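Local coordinates for putative chitobiase (Bacteroides thetaiotaomicron, PDB 3HNM), which is of unknown function but, as an F5/8 type C (discoidin-like) domain of a putative chitobiase, may bind carbohydrate, at residues V68-K73 with Q135-R140; V6-D11 with T76-G81. One frame throughout, in Å; residues are numbered along the deposited sequence.

How the contacts relate
The two contacts belong to one beta sandwich and lie about 16 Å apart, centre to centre. Contact 1 joins neighbouring strands of the five-stranded sheet, where strand 65-71 runs antiparallel to strand 138-146; contact 2 lays the N-terminal loop 6-11 on strand 74-83 of the four-stranded sheet, in which strand 127-136 of contact 1 is its neighbour. Strands 65-71 and 74-83 follow each other in the chain and touch where Met71 SE lies 4.0 Å from Leu77 CD1; strand 138-146 meets the opposing sheet through Ile139 CG2, 3.6 Å from Phe80 CE2. The bound magnesium ion, held by Ser43, Asp46, Asn48, Thr51 and Gly158, is about 9 Å from the side chain of Phe69 in contact 1.

Contact 1 of 2, residues V68-K73 with Q135-R140; sequences VFDMGK and QARYIR
Ile139 lays its two branches against different partners on strand 68-71: CG2 meets the edge of the Phe69 ring, 4.0 Å from CD2, while CD1 reaches the selenium of Met71 (a selenomethionine), 3.7 Å from SE. With CG1 anti to its carbonyl carbon (chi1 -69°) and the chain then extended, the branched residue can serve both neighbours; bulky apolar groups suit this buried face. Beneath them, Phe69 and Ile139 form an antiparallel hydrogen-bonded pair, Phe69 N to Ile139 O at 2.9 Å and Ile139 N to Phe69 O at 3.0 Å. Met71 N then bonds to Arg137 O.

The other face is more polar. Asp70 and Tyr138 lie alongside each other, with OD2 at the ring edge, 3.1 Å from CE1. Asp70 OD1 takes the backbone N of Gly72 at 2.7 Å, closing an Asx turn at the corner of the chain at Gly72 and Lys73, and also forms a salt bridge to Arg137 NE at 2.7 Å, although the hydrogen bond within that bridge is weak. Arg137 can reach it because its chain bends at chi2, and Gly72 O lies over one face of the guanidinium. Glycine fits the corner, since without a side chain it readily adopts the backbone angles found there (phi 90°, psi -59°). Farther along this face, Val68 CG2 rests on the aliphatic CD of Arg140, whose charged end turns to Glu103 and Trp111.

Arg137 and Tyr138 both face Ser105, a classic beta bulge against strand 100-105. On its other side strand 65-71 pairs with strand 20-23, and the apolar face of Phe69, Met71 and Ile139 packs on strands 74-83 and 156-166 of the opposing sheet.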
loop_
_atom_site.group_PDB
_atom_site.type_symbol
_atom_site.label_atom_id
_atom_site.label_comp_id
_atom_site.label_asym_id
_atom_site.label_seq_id
_atom_site.Cartn_x
_atom_site.Cartn_y
_atom_site.Cartn_z
ATOM N N VAL A 68 -3.090 4.554 -5.849
ATOM C CA VAL A 68 -2.962 5.987 -5.642
ATOM C C VAL A 68 -3.873 6.403 -4.503
ATOM O O VAL A 68 -5.070 6.596 -4.696
ATOM C CB VAL A 68 -3.359 6.753 -6.913
ATOM C CG1 VAL A 68 -3.114 8.238 -6.729
ATOM C CG2 VAL A 68 -2.592 6.203 -8.102
ATOM N N PHE A 69 -3.308 6.539 -3.314
ATOM C CA PHE A 69 -4.094 6.908 -2.143
ATOM C C PHE A 69 -4.329 8.396 -2.036
ATOM O O PHE A 69 -3.407 9.179 -2.205
ATOM C CB PHE A 69 -3.370 6.434 -0.903
ATOM C CG PHE A 69 -2.994 4.996 -0.958
ATOM C CD1 PHE A 69 -3.965 4.011 -0.847
ATOM C CD2 PHE A 69 -1.669 4.617 -1.131
ATOM C CE1 PHE A 69 -3.620 2.671 -0.903
ATOM C CE2 PHE A 69 -1.313 3.273 -1.188
ATOM C CZ PHE A 69 -2.289 2.300 -1.073
ATOM N N ASP A 70 -5.562 8.793 -1.749
ATOM C CA ASP A 70 -5.866 10.213 -1.591
ATOM C C ASP A 70 -6.061 10.526 -0.103
ATOM O O ASP A 70 -7.135 10.292 0.442
ATOM C CB ASP A 70 -7.132 10.592 -2.361
ATOM C CG ASP A 70 -7.407 12.076 -2.308
ATOM O OD1 ASP A 70 -6.888 12.717 -1.364
ATOM O OD2 ASP A 70 -8.135 12.601 -3.189
HETATM N N MSE A 71 -5.036 11.077 0.546
HETATM C CA MSE A 71 -5.108 11.380 1.975
HETATM C C MSE A 71 -6.102 12.464 2.359
HETATM O O MSE A 71 -6.266 12.760 3.544
HETATM C CB MSE A 71 -3.727 11.751 2.497
HETATM C CG MSE A 71 -2.772 10.584 2.562
HETATM SE SE MSE A 71 -0.946 11.133 2.982
HETATM C CE MSE A 71 -1.104 11.259 4.924
ATOM N N GLY A 72 -6.754 13.052 1.359
ATOM C CA GLY A 72 -7.745 14.084 1.614
ATOM C C GLY A 72 -7.172 15.486 1.653
ATOM O O GLY A 72 -7.564 16.358 0.873
ATOM N N LYS A 73 -6.238 15.707 2.569
ATOM C CA LYS A 73 -5.616 17.010 2.712
ATOM C C LYS A 73 -4.114 16.909 2.428
ATOM O O LYS A 73 -3.645 15.865 1.988
ATOM C CB LYS A 73 -5.878 17.553 4.119
ATOM C CG LYS A 73 -6.263 16.500 5.146
ATOM C CD LYS A 73 -6.578 17.174 6.477
ATOM C CE LYS A 73 -7.404 16.292 7.419
ATOM N NZ LYS A 73 -8.759 15.949 6.872
ATOM N N GLN A 135 6.248 17.331 0.738
ATOM C CA GLN A 135 4.856 17.747 0.840
ATOM C C GLN A 135 4.028 16.946 -0.140
ATOM O O GLN A 135 4.372 16.856 -1.320
ATOM C CB GLN A 135 4.707 19.229 0.499
ATOM C CG GLN A 135 5.450 20.179 1.414
ATOM C CD GLN A 135 5.079 21.640 1.154
ATOM O OE1 GLN A 135 5.619 22.554 1.794
ATOM N NE2 GLN A 135 4.150 21.866 0.212
ATOM N N ALA A 136 2.930 16.374 0.347
ATOM C CA ALA A 136 2.065 15.573 -0.507
ATOM C C ALA A 136 0.612 15.466 -0.052
ATOM O O ALA A 136 0.290 15.657 1.119
ATOM C CB ALA A 136 2.654 14.176 -0.662
ATOM N N ARG A 137 -0.250 15.165 -1.019
ATOM C CA ARG A 137 -1.683 14.975 -0.824
ATOM C C ARG A 137 -1.993 13.550 -1.261
ATOM O O ARG A 137 -2.734 12.826 -0.594
ATOM C CB ARG A 137 -2.473 15.941 -1.705
ATOM C CG ARG A 137 -3.895 15.497 -2.015
ATOM C CD ARG A 137 -4.837 15.767 -0.864
ATOM N NE ARG A 137 -6.216 15.376 -1.164
ATOM C CZ ARG A 137 -6.959 15.888 -2.144
ATOM N NH1 ARG A 137 -6.469 16.824 -2.948
ATOM N NH2 ARG A 137 -8.204 15.466 -2.313
ATOM N N TYR A 138 -1.413 13.160 -2.393
ATOM C CA TYR A 138 -1.606 11.826 -2.964
ATOM C C TYR A 138 -0.346 10.969 -2.874
ATOM O O TYR A 138 0.759 11.476 -2.997
ATOM C CB TYR A 138 -2.001 11.959 -4.423
ATOM C CG TYR A 138 -3.165 12.880 -4.624
ATOM C CD1 TYR A 138 -4.471 12.413 -4.514
ATOM C CD2 TYR A 138 -2.966 14.216 -4.941
ATOM C CE1 TYR A 138 -5.550 13.256 -4.725
ATOM C CE2 TYR A 138 -4.038 15.066 -5.152
ATOM C CZ TYR A 138 -5.323 14.585 -5.047
ATOM O OH TYR A 138 -6.375 15.431 -5.287
ATOM N N ILE A 139 -0.518 9.674 -2.665
ATOM C CA ILE A 139 0.606 8.763 -2.580
ATOM C C ILE A 139 0.435 7.716 -3.658
ATOM O O ILE A 139 -0.691 7.397 -4.050
ATOM C CB ILE A 139 0.654 8.042 -1.237
ATOM C CG1 ILE A 139 1.010 9.037 -0.130
ATOM C CG2 ILE A 139 1.642 6.873 -1.314
ATOM C CD1 ILE A 139 0.937 8.464 1.295
ATOM N N ARG A 140 1.543 7.179 -4.147
ATOM C CA ARG A 140 1.462 6.168 -5.177
ATOM C C ARG A 140 2.389 5.028 -4.819
ATOM O O ARG A 140 3.603 5.165 -4.875
ATOM C CB ARG A 140 1.826 6.768 -6.527
ATOM C CG ARG A 140 1.677 5.787 -7.646
ATOM C CD ARG A 140 1.041 6.440 -8.827
ATOM N NE ARG A 140 2.022 7.050 -9.704
ATOM C CZ ARG A 140 1.719 7.900 -10.675
ATOM N NH1 ARG A 140 0.458 8.254 -10.903
ATOM N NH2 ARG A 140 2.681 8.401 -11.427
#

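Contact 2 of 2, residues V6-D11 with T76-G81; sequences VKFQPD and TLFRFG
The guanidinium of Arg79 meets Phe8 and Pro10 of the loop by van der Waals contact. Pro10 CD sits at its edge, in the plane of the group, 3.5 Å from NH1, and the two side chains cross at a slant. Phe8 CB also lies near that plane, 3.4 Å from NH2. The arginine side chain leaves the strand with CG anti to its carbonyl carbon (chi1 -66°), runs on extended and bends at chi3, which carries the flat head to the loop. A long, flexible arginine suits the task, for the backbones stay well apart: the CA atoms of Gln9 and Arg79 are 9.9 Å from each other.

Apolar contact is slighter. The Phe8 ring presents its edge to Phe78, CE1 to CE2 at 4.4 Å, a distance that marks a light touch. Phe8 brings its ring there with CG anti to the backbone N (chi1 -171°). Within the loop, Pro10 CB sits over one face of the Phe8 ring, toward its rim, so the proline packs against both the aromatic group and the guanidinium. Proline's compact, rigid ring touches the one through CB and the other through CD, and it also rests on Trp163 of strand 156-166.

Polar pairing across the segments is absent. Gln9 N and Arg79 NH2 approach to 3.4 Å, but both are donors and form no bond. The charge of Arg79 is answered within its own sheet, by a salt bridge from NE to Asp130 and a cation-pi contact with Trp163. Phe8 and Pro10 thus lean on Phe78 and on the edge of an arginine already paired elsewhere, with no hydrogen bond between the segments; this is consistent with a shallow attachment, to which crystal contacts may also contribute.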
loop_
_atom_site.group_PDB
_atom_site.type_symbol
_atom_site.label_atom_id
_atom_site.label_comp_id
_atom_site.label_asym_id
_atom_site.label_seq_id
_atom_site.Cartn_x
_atom_site.Cartn_y
_atom_site.Cartn_z
ATOM N N VAL A 6 16.436 9.997 12.949
ATOM C CA VAL A 6 16.643 9.265 14.215
ATOM C C VAL A 6 15.320 8.720 14.750
ATOM O O VAL A 6 14.263 8.963 14.166
ATOM C CB VAL A 6 17.289 10.152 15.359
ATOM C CG1 VAL A 6 18.611 10.740 14.889
ATOM C CG2 VAL A 6 16.324 11.245 15.818
ATOM N N LYS A 7 15.394 7.997 15.869
ATOM C CA LYS A 7 14.213 7.392 16.490
ATOM C C LYS A 7 13.162 8.413 16.968
ATOM O O LYS A 7 13.167 8.848 18.122
ATOM C CB LYS A 7 14.634 6.487 17.651
ATOM C CG LYS A 7 15.209 7.234 18.857
ATOM C CD LYS A 7 14.203 7.317 20.019
ATOM C CE LYS A 7 13.879 5.914 20.578
ATOM N NZ LYS A 7 12.959 5.886 21.766
ATOM N N PHE A 8 12.258 8.774 16.054
ATOM C CA PHE A 8 11.166 9.714 16.307
ATOM C C PHE A 8 9.930 8.940 16.811
ATOM O O PHE A 8 9.360 9.278 17.854
ATOM C CB PHE A 8 10.823 10.478 15.017
ATOM C CG PHE A 8 9.851 11.612 15.218
ATOM C CD1 PHE A 8 9.108 12.114 14.146
ATOM C CD2 PHE A 8 9.685 12.188 16.476
ATOM C CE1 PHE A 8 8.206 13.173 14.332
ATOM C CE2 PHE A 8 8.791 13.245 16.678
ATOM C CZ PHE A 8 8.051 13.743 15.605
ATOM N N GLN A 9 9.528 7.907 16.071
ATOM C CA GLN A 9 8.377 7.066 16.430
ATOM C C GLN A 9 7.033 7.775 16.668
ATOM O O GLN A 9 6.347 7.489 17.649
ATOM C CB GLN A 9 8.694 6.228 17.674
ATOM C CG GLN A 9 9.387 4.895 17.417
ATOM C CD GLN A 9 10.915 4.999 17.406
ATOM O OE1 GLN A 9 11.505 5.593 16.494
ATOM N NE2 GLN A 9 11.562 4.421 18.430
ATOM N N PRO A 10 6.637 8.710 15.784
ATOM C CA PRO A 10 5.350 9.377 16.016
ATOM C C PRO A 10 4.246 8.388 15.658
ATOM O O PRO A 10 4.468 7.170 15.633
ATOM C CB PRO A 10 5.405 10.577 15.073
ATOM C CG PRO A 10 6.151 10.029 13.900
ATOM C CD PRO A 10 7.255 9.174 14.528
ATOM N N ASP A 11 3.062 8.901 15.358
ATOM C CA ASP A 11 1.964 8.013 15.016
ATOM C C ASP A 11 1.407 8.274 13.620
ATOM O O ASP A 11 1.129 9.409 13.259
ATOM C CB ASP A 11 0.851 8.146 16.055
ATOM C CG ASP A 11 -0.091 6.969 16.044
ATOM O OD1 ASP A 11 0.355 5.847 16.400
ATOM O OD2 ASP A 11 -1.275 7.171 15.671
ATOM N N THR A 76 3.225 16.405 5.104
ATOM C CA THR A 76 4.658 16.426 4.805
ATOM C C THR A 76 5.190 15.061 5.256
ATOM O O THR A 76 5.633 14.912 6.388
ATOM C CB THR A 76 5.400 17.573 5.569
ATOM O OG1 THR A 76 4.795 18.840 5.261
ATOM C CG2 THR A 76 6.862 17.629 5.145
ATOM N N LEU A 77 5.142 14.067 4.369
ATOM C CA LEU A 77 5.569 12.706 4.716
ATOM C C LEU A 77 6.996 12.545 5.229
ATOM O O LEU A 77 7.947 13.000 4.598
ATOM C CB LEU A 77 5.384 11.753 3.523
ATOM C CG LEU A 77 4.023 11.590 2.843
ATOM C CD1 LEU A 77 2.916 11.473 3.885
ATOM C CD2 LEU A 77 3.782 12.784 1.957
ATOM N N PHE A 78 7.138 11.880 6.372
ATOM C CA PHE A 78 8.456 11.626 6.950
ATOM C C PHE A 78 8.805 10.182 6.642
ATOM O O PHE A 78 9.935 9.871 6.280
ATOM C CB PHE A 78 8.461 11.800 8.474
ATOM C CG PHE A 78 7.898 13.096 8.943
ATOM C CD1 PHE A 78 8.249 14.290 8.318
ATOM C CD2 PHE A 78 7.018 13.124 10.020
ATOM C CE1 PHE A 78 7.725 15.512 8.753
ATOM C CE2 PHE A 78 6.481 14.328 10.472
ATOM C CZ PHE A 78 6.834 15.533 9.837
ATOM N N ARG A 79 7.823 9.299 6.808
ATOM C CA ARG A 79 8.011 7.878 6.535
ATOM C C ARG A 79 6.814 7.310 5.798
ATOM O O ARG A 79 5.796 7.981 5.636
ATOM C CB ARG A 79 8.219 7.078 7.827
ATOM C CG ARG A 79 9.503 7.395 8.570
ATOM C CD ARG A 79 9.853 6.281 9.547
ATOM N NE ARG A 79 10.458 6.790 10.777
ATOM C CZ ARG A 79 9.794 7.478 11.702
ATOM N NH1 ARG A 79 8.501 7.738 11.540
ATOM N NH2 ARG A 79 10.426 7.905 12.786
ATOM N N PHE A 80 6.965 6.064 5.355
ATOM C CA PHE A 80 5.931 5.328 4.633
ATOM C C PHE A 80 6.257 3.846 4.751
ATOM O O PHE A 80 7.421 3.460 4.808
ATOM C CB PHE A 80 5.911 5.747 3.157
ATOM C CG PHE A 80 4.980 4.932 2.298
ATOM C CD1 PHE A 80 5.352 3.667 1.849
ATOM C CD2 PHE A 80 3.719 5.413 1.969
ATOM C CE1 PHE A 80 4.482 2.895 1.096
ATOM C CE2 PHE A 80 2.841 4.644 1.214
ATOM C CZ PHE A 80 3.225 3.384 0.779
ATOM N N GLY A 81 5.229 3.013 4.793
ATOM C CA GLY A 81 5.471 1.588 4.894
ATOM C C GLY A 81 4.192 0.810 4.710
ATOM O O GLY A 81 3.131 1.391 4.511
#